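Local structure of transcobalamin-1 (Homo sapiens, 4KKI) at residues Glu31-Leu36 with Ala293-Thr298; Val57-Lys62 with Ile98-Gly103; Ala108-Ile113 with Ile302-Ser307. The protein binds vitamin B12 with femtomolar affinity, recognises other corrinoids and protects the vitamin from the acid of the stomach. One frame throughout, in Å; residues are numbered along the deposited sequence.

Contact 1: Glu31-Leu36 with Ala293-Thr298; sequences ENYIRL and ALMGKT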
loop_
_atom_site.group_PDB
_atom_site.type_symbol
_atom_site.label_atom_id
_atom_site.label_comp_id
_atom_site.label_asym_id
_atom_site.label_seq_id
_atom_site.Cartn_x
_atom_site.Cartn_y
_atom_site.Cartn_z
ATOM N N GLU A 31 0.449 1.766 27.846
ATOM C CA GLU A 31 1.327 0.816 28.515
ATOM C C GLU A 31 2.030 -0.073 27.491
ATOM O O GLU A 31 3.170 -0.491 27.693
ATOM C CB GLU A 31 0.533 -0.042 29.504
ATOM C CG GLU A 31 1.358 -1.104 30.217
ATOM C CD GLU A 31 0.555 -1.880 31.243
ATOM O OE1 GLU A 31 -0.487 -1.365 31.699
ATOM O OE2 GLU A 31 0.966 -3.008 31.591
ATOM N N ASN A 32 1.347 -0.348 26.385
ATOM C CA ASN A 32 1.876 -1.249 25.368
ATOM C C ASN A 32 2.538 -0.534 24.191
ATOM O O ASN A 32 2.776 -1.144 23.149
ATOM C CB ASN A 32 0.775 -2.184 24.862
ATOM C CG ASN A 32 0.176 -3.027 25.970
ATOM O OD1 ASN A 32 0.374 -2.748 27.152
ATOM N ND2 ASN A 32 -0.564 -4.063 25.592
ATOM N N TYR A 33 2.835 0.752 24.360
ATOM C CA TYR A 33 3.505 1.526 23.318
ATOM C C TYR A 33 4.863 0.932 22.959
ATOM O O TYR A 33 5.341 1.087 21.835
ATOM C CB TYR A 33 3.680 2.984 23.744
ATOM C CG TYR A 33 2.504 3.871 23.409
ATOM C CD1 TYR A 33 1.370 3.354 22.795
ATOM C CD2 TYR A 33 2.535 5.231 23.692
ATOM C CE1 TYR A 33 0.295 4.166 22.485
ATOM C CE2 TYR A 33 1.466 6.049 23.385
ATOM C CZ TYR A 33 0.348 5.512 22.781
ATOM O OH TYR A 33 -0.718 6.325 22.474
ATOM N N ILE A 34 5.473 0.249 23.923
ATOM C CA ILE A 34 6.772 -0.384 23.727
ATOM C C ILE A 34 6.710 -1.444 22.622
ATOM O O ILE A 34 7.703 -1.705 21.942
ATOM C CB ILE A 34 7.304 -0.996 25.052
ATOM C CG1 ILE A 34 8.735 -1.516 24.884
ATOM C CG2 ILE A 34 6.368 -2.089 25.565
ATOM C CD1 ILE A 34 9.729 -0.449 24.474
ATOM N N ARG A 35 5.534 -2.032 22.430
ATOM C CA ARG A 35 5.345 -3.045 21.396
ATOM C C ARG A 35 5.429 -2.458 19.989
ATOM O O ARG A 35 5.620 -3.189 19.018
ATOM C CB ARG A 35 4.007 -3.765 21.586
ATOM C CG ARG A 35 3.995 -4.763 22.729
ATOM C CD ARG A 35 2.635 -5.427 22.852
ATOM N NE ARG A 35 2.671 -6.598 23.722
ATOM C CZ ARG A 35 2.864 -7.841 23.292
ATOM N NH1 ARG A 35 3.039 -8.077 22.000
ATOM N NH2 ARG A 35 2.880 -8.848 24.155
ATOM N N LEU A 36 5.291 -1.141 19.882
ATOM C CA LEU A 36 5.371 -0.472 18.587
ATOM C C LEU A 36 6.800 -0.075 18.229
ATOM O O LEU A 36 7.057 0.393 17.121
ATOM C CB LEU A 36 4.464 0.759 18.561
ATOM C CG LEU A 36 2.977 0.476 18.776
ATOM C CD1 LEU A 36 2.160 1.745 18.610
ATOM C CD2 LEU A 36 2.500 -0.603 17.824
ATOM N N ALA A 293 -3.233 2.962 12.218
ATOM C CA ALA A 293 -4.378 2.251 12.775
ATOM C C ALA A 293 -4.109 1.760 14.193
ATOM O O ALA A 293 -4.993 1.798 15.045
ATOM C CB ALA A 293 -4.775 1.091 11.875
ATOM N N LEU A 294 -2.882 1.314 14.450
ATOM C CA LEU A 294 -2.520 0.801 15.771
ATOM C C LEU A 294 -2.578 1.898 16.831
ATOM O O LEU A 294 -2.608 1.619 18.030
ATOM C CB LEU A 294 -1.126 0.175 15.740
ATOM C CG LEU A 294 -0.908 -0.904 14.679
ATOM C CD1 LEU A 294 0.520 -1.419 14.726
ATOM C CD2 LEU A 294 -1.900 -2.041 14.855
ATOM N N MET A 295 -2.591 3.145 16.375
ATOM C CA MET A 295 -2.655 4.292 17.265
ATOM C C MET A 295 -4.025 4.943 17.161
ATOM O O MET A 295 -4.232 6.054 17.646
ATOM C CB MET A 295 -1.578 5.308 16.894
ATOM C CG MET A 295 -0.930 5.969 18.084
ATOM S SD MET A 295 0.425 4.970 18.708
ATOM C CE MET A 295 1.596 5.165 17.369
ATOM N N GLY A 296 -4.953 4.248 16.512
ATOM C CA GLY A 296 -6.322 4.719 16.394
ATOM C C GLY A 296 -6.477 5.851 15.398
ATOM O O GLY A 296 -7.394 6.665 15.504
ATOM N N LYS A 297 -5.578 5.898 14.420
ATOM C CA LYS A 297 -5.579 6.964 13.428
ATOM C C LYS A 297 -5.847 6.419 12.033
ATOM O O LYS A 297 -5.521 5.271 11.732
ATOM C CB LYS A 297 -4.237 7.701 13.444
ATOM C CG LYS A 297 -3.942 8.440 14.742
ATOM C CD LYS A 297 -4.834 9.661 14.891
ATOM C CE LYS A 297 -4.530 10.417 16.172
ATOM N NZ LYS A 297 -5.421 11.599 16.337
ATOM N N THR A 298 -6.453 7.246 11.187
ATOM C CA THR A 298 -6.638 6.910 9.779
ATOM C C THR A 298 -6.173 8.080 8.921
ATOM O O THR A 298 -5.851 9.149 9.440
ATOM C CB THR A 298 -8.113 6.621 9.434
ATOM O OG1 THR A 298 -8.824 7.855 9.275
ATOM C CG2 THR A 298 -8.777 5.781 10.517
#
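Leu36 and Tyr33, in a 3-10 stretch that includes 33-36, face Leu294 and Met295 across a gap of 8.5 Å between the CA atoms of Leu36 and Leu294, a separation that side chains alone bridge. The second segment is the end of helix 284-294 in the alpha6-alpha6 barrel of haptocorrin, and it closes with a Schellman motif. Gly296, at positive phi, is its C-prime residue: Gly296 N bonds to Ala293 O and Lys297 N to Pro292 O. This turn leaves Met295 next to the N-terminal loop of the chain, whose Val28 exchanges a backbone hydrogen bond with Leu294.

The side chain of Met295 reaches both Tyr33 and Leu36. It is bent twice, at chi2 (86°) and chi3 (69°), and the double bend brings its sulfur against both an aromatic ring and a leucine methyl. Met295 SD lies 4.5 Å from the centroid of the Tyr33 ring, 37° off the ring normal, an oblique Met-aromatic contact in which Tyr33 CE1 is the ring atom nearest the sulfur. The two side chains cross at about a right angle, and CE1, CZ and OH are the tyrosine atoms nearest the sulfur.

Leu36 forks beside this pair. One branch meets the methionine and the other the buried leucine, where Leu36 CD2 touches Leu294 CD1 at 3.8 Å. Leu273 of helix 265-277 also presses on Leu36, and Leu269, Val272 and Ile276 of the same helix on Leu294; the Cys26-Cys265 disulfide joins the N-terminal loop to that helix as well. The contact thus joins the 3-10 turn before helix 37-45 to the end of helix 284-294. Leu36 CD1 ends wedged against two atoms of one side chain, 3.7 Å from both Met295 SD and Met295 CE.

Contact 2: Val57-Lys62 with Ile98-Gly103; sequences VVLSLK and IILALG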
loop_
_atom_site.group_PDB
_atom_site.type_symbol
_atom_site.label_atom_id
_atom_site.label_comp_id
_atom_site.label_asym_id
_atom_site.label_seq_id
_atom_site.Cartn_x
_atom_site.Cartn_y
_atom_site.Cartn_z
ATOM N N VAL A 57 6.856 6.838 5.046
ATOM C CA VAL A 57 7.349 6.738 6.411
ATOM C C VAL A 57 7.003 7.989 7.218
ATOM O O VAL A 57 6.453 7.898 8.319
ATOM C CB VAL A 57 8.875 6.514 6.419
ATOM C CG1 VAL A 57 9.438 6.663 7.820
ATOM C CG2 VAL A 57 9.209 5.148 5.833
ATOM N N VAL A 58 7.318 9.154 6.661
ATOM C CA VAL A 58 7.059 10.423 7.332
ATOM C C VAL A 58 5.556 10.670 7.481
ATOM O O VAL A 58 5.101 11.131 8.528
ATOM C CB VAL A 58 7.748 11.607 6.603
ATOM C CG1 VAL A 58 7.241 12.942 7.125
ATOM C CG2 VAL A 58 9.262 11.513 6.754
ATOM N N LEU A 59 4.792 10.350 6.441
ATOM C CA LEU A 59 3.334 10.436 6.501
ATOM C C LEU A 59 2.789 9.620 7.670
ATOM O O LEU A 59 1.961 10.097 8.441
ATOM C CB LEU A 59 2.708 9.942 5.195
ATOM C CG LEU A 59 1.194 9.698 5.197
ATOM C CD1 LEU A 59 0.428 10.945 5.614
ATOM C CD2 LEU A 59 0.722 9.220 3.831
ATOM N N SER A 60 3.272 8.388 7.785
ATOM C CA SER A 60 2.853 7.478 8.841
ATOM C C SER A 60 3.138 8.055 10.225
ATOM O O SER A 60 2.284 8.026 11.112
ATOM C CB SER A 60 3.571 6.137 8.673
ATOM O OG SER A 60 3.321 5.276 9.767
ATOM N N LEU A 61 4.344 8.582 10.400
ATOM C CA LEU A 61 4.776 9.130 11.681
ATOM C C LEU A 61 4.020 10.397 12.075
ATOM O O LEU A 61 3.572 10.530 13.215
ATOM C CB LEU A 61 6.283 9.400 11.653
ATOM C CG LEU A 61 7.139 8.134 11.570
ATOM C CD1 LEU A 61 8.585 8.468 11.250
ATOM C CD2 LEU A 61 7.042 7.353 12.871
ATOM N N LYS A 62 3.884 11.326 11.135
ATOM C CA LYS A 62 3.206 12.590 11.412
ATOM C C LYS A 62 1.740 12.351 11.760
ATOM O O LYS A 62 1.146 13.087 12.550
ATOM C CB LYS A 62 3.338 13.550 10.224
ATOM C CG LYS A 62 4.777 13.952 9.919
ATOM C CD LYS A 62 4.954 15.462 9.884
ATOM C CE LYS A 62 4.199 16.091 8.726
ATOM N NZ LYS A 62 4.392 17.568 8.692
ATOM N N ILE A 98 2.844 12.243 -1.567
ATOM C CA ILE A 98 3.674 13.412 -1.304
ATOM C C ILE A 98 2.830 14.528 -0.708
ATOM O O ILE A 98 3.193 15.123 0.306
ATOM C CB ILE A 98 4.375 13.908 -2.578
ATOM C CG1 ILE A 98 5.483 12.934 -2.975
ATOM C CG2 ILE A 98 4.959 15.300 -2.370
ATOM C CD1 ILE A 98 6.207 13.317 -4.240
ATOM N N ILE A 99 1.689 14.788 -1.336
ATOM C CA ILE A 99 0.775 15.819 -0.870
ATOM C C ILE A 99 0.255 15.494 0.530
ATOM O O ILE A 99 0.193 16.371 1.393
ATOM C CB ILE A 99 -0.403 16.007 -1.850
ATOM C CG1 ILE A 99 0.121 16.463 -3.216
ATOM C CG2 ILE A 99 -1.413 17.002 -1.295
ATOM C CD1 ILE A 99 -0.945 16.610 -4.283
ATOM N N LEU A 100 -0.098 14.231 0.754
ATOM C CA LEU A 100 -0.599 13.803 2.055
ATOM C C LEU A 100 0.464 13.974 3.132
ATOM O O LEU A 100 0.189 14.512 4.202
ATOM C CB LEU A 100 -1.076 12.350 2.012
ATOM C CG LEU A 100 -2.297 12.045 1.139
ATOM C CD1 LEU A 100 -2.550 10.545 1.095
ATOM C CD2 LEU A 100 -3.529 12.789 1.635
ATOM N N ALA A 101 1.678 13.519 2.837
ATOM C CA ALA A 101 2.789 13.634 3.778
ATOM C C ALA A 101 3.131 15.090 4.102
ATOM O O ALA A 101 3.465 15.415 5.238
ATOM C CB ALA A 101 4.014 12.909 3.243
ATOM N N LEU A 102 3.044 15.963 3.102
ATOM C CA LEU A 102 3.391 17.367 3.294
ATOM C C LEU A 102 2.294 18.143 4.017
ATOM O O LEU A 102 2.543 19.216 4.564
ATOM C CB LEU A 102 3.702 18.040 1.951
ATOM C CG LEU A 102 5.037 17.703 1.282
ATOM C CD1 LEU A 102 5.093 18.283 -0.125
ATOM C CD2 LEU A 102 6.206 18.209 2.118
ATOM N N GLY A 103 1.082 17.601 4.022
ATOM C CA GLY A 103 -0.053 18.326 4.559
ATOM C C GLY A 103 -0.842 17.619 5.641
ATOM O O GLY A 103 -2.037 17.879 5.795
#
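Leu59 lies across the last turns of helix 92-102, its CB against the methyl of Ala101 and its two branches turned to Leu100. The helices belong to the alpha6-alpha6 barrel. They run the same general way, their segments crossing at 37° with axes 8.6 Å apart, and helix 69-85 lies between them in sequence. Parallel neighbours joined through an intervening helix are consistent with members of one layer of such a barrel.

Ala101 makes the close approach possible. With a methyl as its whole side chain, it lets the backbones come to 4.2 Å between Leu59 CA and Ala101 CA, and the two CB atoms meet at 3.8 Å. Leu59 then spreads over the adjacent residue, Leu100: its CG is anti to the backbone N (chi1 168°), which carries the branched end past Ala101 and across the base of Leu100. Leu59 CD2 reaches Leu100 CB at 4.0 Å, the two side chains meeting at a slant, while CD1 rests on the peptide carbonyl of Leu100. That oxygen already accepts a bond from Gly103 N, where the helix ends.

Lys62, one turn on from Leu59, adds a second contact with Ala101 through the alkyl part of a buried chain that is bent at chi2 and chi3. Its ammonium group comes close to the C-terminal end of helix 92-102, which would probably favour a positive charge, and the side chain also touches Asn107. On its other flanks helix 55-63 packs on Leu71, Met72 and Met75 of helix 69-85 and on Leu291 of helix 284-294, and Ser60 OG bonds to Ala288 O. Lys62 touches Ala101 through carbon: CE is 3.6 Å from Ala101 O, whereas NZ is 4.2 Å from that oxygen, too far for a hydrogen bond.

Contact 3: Ala108-Ile113 with Ile302-Ser307; sequences AEENLI and INKDSS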
loop_
_atom_site.group_PDB
_atom_site.type_symbol
_atom_site.label_atom_id
_atom_site.label_comp_id
_atom_site.label_asym_id
_atom_site.label_seq_id
_atom_site.Cartn_x
_atom_site.Cartn_y
_atom_site.Cartn_z
ATOM N N ALA A 108 5.581 24.679 7.795
ATOM C CA ALA A 108 6.315 25.380 6.749
ATOM C C ALA A 108 6.464 24.525 5.492
ATOM O O ALA A 108 6.445 25.041 4.375
ATOM C CB ALA A 108 7.679 25.827 7.260
ATOM N N GLU A 109 6.605 23.217 5.681
ATOM C CA GLU A 109 6.804 22.298 4.563
ATOM C C GLU A 109 5.534 22.125 3.730
ATOM O O GLU A 109 5.593 21.701 2.576
ATOM C CB GLU A 109 7.311 20.939 5.057
ATOM C CG GLU A 109 8.768 20.934 5.519
ATOM C CD GLU A 109 8.975 21.620 6.859
ATOM O OE1 GLU A 109 10.122 22.017 7.154
ATOM O OE2 GLU A 109 7.993 21.757 7.619
ATOM N N GLU A 110 4.391 22.461 4.320
ATOM C CA GLU A 110 3.111 22.362 3.630
ATOM C C GLU A 110 3.027 23.353 2.470
ATOM O O GLU A 110 2.278 23.143 1.516
ATOM C CB GLU A 110 1.957 22.595 4.605
ATOM C CG GLU A 110 0.595 22.211 4.054
ATOM C CD GLU A 110 -0.538 22.601 4.979
ATOM O OE1 GLU A 110 -1.584 21.921 4.958
ATOM O OE2 GLU A 110 -0.385 23.592 5.722
ATOM N N ASN A 111 3.802 24.430 2.559
ATOM C CA ASN A 111 3.873 25.418 1.490
ATOM C C ASN A 111 4.359 24.833 0.168
ATOM O O ASN A 111 4.026 25.346 -0.900
ATOM C CB ASN A 111 4.768 26.593 1.896
ATOM C CG ASN A 111 4.032 27.628 2.726
ATOM O OD1 ASN A 111 3.870 27.471 3.935
ATOM N ND2 ASN A 111 3.588 28.698 2.077
ATOM N N LEU A 112 5.141 23.759 0.244
ATOM C CA LEU A 112 5.681 23.111 -0.949
ATOM C C LEU A 112 4.565 22.609 -1.856
ATOM O O LEU A 112 4.724 22.543 -3.073
ATOM C CB LEU A 112 6.609 21.950 -0.574
ATOM C CG LEU A 112 8.070 22.249 -0.224
ATOM C CD1 LEU A 112 8.191 23.050 1.064
ATOM C CD2 LEU A 112 8.866 20.954 -0.128
ATOM N N ILE A 113 3.437 22.255 -1.251
ATOM C CA ILE A 113 2.276 21.805 -2.004
ATOM C C ILE A 113 1.766 22.914 -2.911
ATOM O O ILE A 113 1.472 22.689 -4.084
ATOM C CB ILE A 113 1.133 21.380 -1.071
ATOM C CG1 ILE A 113 1.598 20.265 -0.133
ATOM C CG2 ILE A 113 -0.077 20.943 -1.884
ATOM C CD1 ILE A 113 0.569 19.868 0.907
ATOM N N ILE A 302 -6.093 13.624 8.707
ATOM C CA ILE A 302 -5.276 14.667 8.106
ATOM C C ILE A 302 -6.043 15.988 8.041
ATOM O O ILE A 302 -6.977 16.144 7.252
ATOM C CB ILE A 302 -4.805 14.262 6.698
ATOM C CG1 ILE A 302 -3.846 13.072 6.787
ATOM C CG2 ILE A 302 -4.132 15.431 6.001
ATOM C CD1 ILE A 302 -3.412 12.524 5.445
ATOM N N ASN A 303 -5.652 16.929 8.893
ATOM C CA ASN A 303 -6.250 18.257 8.903
ATOM C C ASN A 303 -5.240 19.267 8.368
ATOM O O ASN A 303 -4.311 19.663 9.074
ATOM C CB ASN A 303 -6.692 18.629 10.321
ATOM C CG ASN A 303 -7.644 19.816 10.353
ATOM O OD1 ASN A 303 -7.682 20.625 9.426
ATOM N ND2 ASN A 303 -8.415 19.924 11.430
ATOM N N LYS A 304 -5.420 19.674 7.115
ATOM C CA LYS A 304 -4.469 20.562 6.451
ATOM C C LYS A 304 -4.411 21.941 7.104
ATOM O O LYS A 304 -3.405 22.644 6.996
ATOM C CB LYS A 304 -4.796 20.690 4.960
ATOM C CG LYS A 304 -6.019 21.536 4.650
ATOM C CD LYS A 304 -6.317 21.540 3.159
ATOM C CE LYS A 304 -7.244 22.683 2.785
ATOM N NZ LYS A 304 -6.603 24.006 3.031
ATOM N N ASP A 305 -5.488 22.323 7.784
ATOM C CA ASP A 305 -5.538 23.606 8.474
ATOM C C ASP A 305 -5.189 23.469 9.955
ATOM O O ASP A 305 -6.001 23.776 10.830
ATOM C CB ASP A 305 -6.904 24.274 8.290
ATOM C CG ASP A 305 -7.154 24.701 6.854
ATOM O OD1 ASP A 305 -6.660 25.778 6.458
ATOM O OD2 ASP A 305 -7.844 23.961 6.122
ATOM N N SER A 306 -3.978 22.977 10.205
ATOM C CA SER A 306 -3.349 22.943 11.530
ATOM C C SER A 306 -3.821 21.849 12.490
ATOM O O SER A 306 -5.004 21.733 12.809
ATOM C CB SER A 306 -3.383 24.318 12.210
ATOM O OG SER A 306 -2.622 24.311 13.404
ATOM N N SER A 307 -2.854 21.052 12.933
ATOM C CA SER A 307 -3.027 20.073 13.996
ATOM C C SER A 307 -1.633 19.785 14.533
ATOM O O SER A 307 -1.456 19.013 15.476
ATOM C CB SER A 307 -3.662 18.787 13.466
ATOM O OG SER A 307 -4.996 19.007 13.045
#
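Glu110 and Lys304 meet through polar atoms, but not as the salt bridge their side chains might suggest. The carboxylate of Glu110 points at the backbone of Lys304: OE1 is 2.8 Å from Lys304 O and OE2 3.4 Å from the same oxygen. All three oxygens normally accept, so no hydrogen bond is assigned, and the shorter of the two approaches is best treated as doubtful. The ammonium group stands apart, with Lys304 NZ 5.8 Å from Glu110 OE1, probably near enough only for a long-range attraction.

Van der Waals contact is slight. The chain of Glu110 is extended beyond CG and crosses that of Lys304 at about a right angle, OE1 resting 3.4 Å from Lys304 CB. From there the lysine turns away, its CG lodged between backbone N and carbonyl carbon (chi1 74°). Phe157 and Asn158 pack against it from a neighbouring loop.

Within 302-307 the bonds are local. Lys304 NZ forms a weak salt bridge with Asp305 OD2 at 3.3 Å. Asp305 N donates to Asn303 OD1 at 3.2 Å, the donor tilted 33° from the carbonyl plane.

The site lies away from the cobalamin pocket and close in sequence to the Cys105-Cys308 disulfide, which ties the same two parts of the chain covalently. Here the alpha domain runs out toward its flexible linker, and within this irregular tail the bend at Asn303 is an Asx turn.

From the N terminus, residues 31-36 open the widest loop, which closes only when 293-298 returns at the end of helix 284-294, making contact 1. Contact 2 is nested inside it, joining 57-62 to 98-103 around helix 69-85. Contact 3 starts just afterwards at 108-113 and closes at 302-307, beyond the second segment of contact 1, so these two loops cross. Contacts 2 and 3 lie in series and touch, with centres about 10 Å apart: Gly103 O meets Ile302 CG2, and Ile99 O meets Ile113 CD1. Contact 1 ties the start of the alpha domain to its last helix, contact 2 two early helices, and contact 3 the turn after them to the tail.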